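Local coordinates for putative exported protein (Burkholderia pseudomallei, PDB 4JGB) that probably binds NAD(P) through a Rossmann-type domain and may act as an oxidoreductase on CH-NH groups, though its substrate is not established, at residues G93-G98 and V146-W151. Sequence-based numbering, arbitrary orientation.
Sequences GARKAG and VQDLDW
NE of Arg95 donates to OD2 of Asp148 at 3.0 Å (N-H...O angle 160°), meeting the syn lone pair of that oxygen. The bond belongs to a salt bridge that ties the last turn of helix 83-97 to the loop entering strand 150-155, two elements of a Rossmann-like fold. OD1 of Asp148 faces the same NE/NH2 edge of the guanidinium: it takes NH2 and, weakly, NE of Arg95. The 2.5 Å between NH2 of Arg95 and OD1 of Asp148 is shorter than a normal bond of this kind, and its exact length is doubtful. The two flat groups lie 20° apart, nearly coplanar, which lets both N-H groups point at the carboxylate. Arginine suits the exposed helix flank because its chain, extended from CG to NE, carries the charge across to the loop, where the short aspartate turns its carboxylate toward the helix. Alongside the ion pair the contact turns apolar. Leu149 crosses the arginine chain at about a right angle, and its fork serves two neighbours: CD2 lies 3.9 Å from CG of Arg95, while CD1 meets CB of Ala94 at 4.1 Å. Alanine, with a single methyl, lets the helix come close here; both Ala94 and Leu149 also touch Val102 of strand 101-105. Val146, compact and buried, sets CG1 3.8 Å from NH2 of Arg95. Within its own segment, O of Val146 accepts the indole NE1 of Trp151 at 2.8 Å, almost in the ring plane.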
loop_
_atom_site.group_PDB
_atom_site.type_symbol
_atom_site.label_atom_id
_atom_site.label_comp_id
_atom_site.label_asym_id
_atom_site.label_seq_id
_atom_site.Cartn_x
_atom_site.Cartn_y
_atom_site.Cartn_z
ATOM N N GLY A 93 -8.711 1.630 13.300
ATOM C CA GLY A 93 -8.545 0.223 13.687
ATOM C C GLY A 93 -7.197 -0.035 14.323
ATOM O O GLY A 93 -7.116 -0.641 15.389
ATOM N N ALA A 94 -6.128 0.422 13.674
ATOM C CA ALA A 94 -4.782 0.170 14.204
ATOM C C ALA A 94 -4.654 0.769 15.591
ATOM O O ALA A 94 -4.202 0.091 16.504
ATOM C CB ALA A 94 -3.702 0.724 13.276
ATOM N N ARG A 95 -5.055 2.037 15.751
ATOM C CA ARG A 95 -5.058 2.699 17.076
ATOM C C ARG A 95 -5.829 1.911 18.138
ATOM O O ARG A 95 -5.324 1.678 19.252
ATOM C CB ARG A 95 -5.652 4.111 16.958
ATOM C CG ARG A 95 -4.724 5.123 16.286
ATOM C CD ARG A 95 -5.447 6.418 15.953
ATOM N NE ARG A 95 -4.499 7.515 15.755
ATOM C CZ ARG A 95 -4.828 8.686 15.218
ATOM N NH1 ARG A 95 -6.064 8.890 14.810
ATOM N NH2 ARG A 95 -3.911 9.639 15.069
ATOM N N LYS A 96 -7.055 1.519 17.787
ATOM C CA LYS A 96 -7.976 0.857 18.706
ATOM C C LYS A 96 -7.424 -0.503 19.126
ATOM O O LYS A 96 -7.551 -0.899 20.281
ATOM C CB LYS A 96 -9.351 0.683 18.053
ATOM N N ALA A 97 -6.778 -1.183 18.170
ATOM C CA ALA A 97 -6.204 -2.509 18.387
ATOM C C ALA A 97 -4.761 -2.499 18.963
ATOM O O ALA A 97 -4.270 -3.522 19.409
ATOM C CB ALA A 97 -6.266 -3.313 17.100
ATOM N N GLY A 98 -4.089 -1.355 18.956
ATOM C CA GLY A 98 -2.732 -1.273 19.520
ATOM C C GLY A 98 -1.650 -1.685 18.532
ATOM O O GLY A 98 -0.538 -2.057 18.937
ATOM N N VAL A 146 -1.206 12.200 10.988
ATOM C CA VAL A 146 -1.170 11.129 11.950
ATOM C C VAL A 146 0.289 10.993 12.364
ATOM O O VAL A 146 1.138 10.606 11.551
ATOM C CB VAL A 146 -1.760 9.842 11.348
ATOM C CG1 VAL A 146 -1.536 8.641 12.263
ATOM C CG2 VAL A 146 -3.244 10.038 10.999
ATOM N N GLN A 147 0.558 11.307 13.627
ATOM C CA GLN A 147 1.922 11.333 14.149
ATOM C C GLN A 147 2.218 10.118 15.004
ATOM O O GLN A 147 3.377 9.804 15.274
ATOM C CB GLN A 147 2.126 12.587 15.016
ATOM C CG GLN A 147 1.917 13.915 14.287
ATOM C CD GLN A 147 3.187 14.427 13.626
ATOM O OE1 GLN A 147 3.683 13.850 12.653
ATOM N NE2 GLN A 147 3.726 15.531 14.157
ATOM N N ASP A 148 1.162 9.461 15.460
ATOM C CA ASP A 148 1.293 8.490 16.523
ATOM C C ASP A 148 1.354 7.025 16.019
ATOM O O ASP A 148 1.478 6.099 16.820
ATOM C CB ASP A 148 0.133 8.681 17.500
ATOM C CG ASP A 148 -1.215 8.420 16.849
ATOM O OD1 ASP A 148 -1.645 9.190 15.960
ATOM O OD2 ASP A 148 -1.827 7.420 17.196
ATOM N N LEU A 149 1.202 6.805 14.718
ATOM C CA LEU A 149 1.378 5.466 14.142
ATOM C C LEU A 149 2.590 5.481 13.200
ATOM O O LEU A 149 2.912 6.534 12.639
ATOM C CB LEU A 149 0.131 5.066 13.327
ATOM C CG LEU A 149 -1.271 4.946 13.932
ATOM C CD1 LEU A 149 -2.269 4.535 12.850
ATOM C CD2 LEU A 149 -1.269 3.920 15.041
ATOM N N ASP A 150 3.226 4.311 13.010
ATOM C CA ASP A 150 4.272 4.112 11.970
ATOM C C ASP A 150 3.670 3.703 10.632
ATOM O O ASP A 150 3.699 2.541 10.233
ATOM C CB ASP A 150 5.294 3.063 12.391
ATOM C CG ASP A 150 6.043 3.452 13.646
ATOM O OD1 ASP A 150 6.117 4.667 13.960
ATOM O OD2 ASP A 150 6.545 2.532 14.326
ATOM N N TRP A 151 3.118 4.684 9.938
ATOM C CA TRP A 151 2.485 4.429 8.683
ATOM C C TRP A 151 3.446 4.702 7.544
ATOM O O TRP A 151 4.417 5.459 7.692
ATOM C CB TRP A 151 1.158 5.221 8.569
ATOM C CG TRP A 151 1.327 6.724 8.639
ATOM C CD1 TRP A 151 1.128 7.544 9.738
ATOM C CD2 TRP A 151 1.715 7.589 7.563
ATOM N NE1 TRP A 151 1.358 8.857 9.400
ATOM C CE2 TRP A 151 1.725 8.917 8.075
ATOM C CE3 TRP A 151 2.056 7.373 6.222
ATOM C CZ2 TRP A 151 2.086 10.033 7.285
ATOM C CZ3 TRP A 151 2.405 8.497 5.420
ATOM C CH2 TRP A 151 2.434 9.797 5.969
#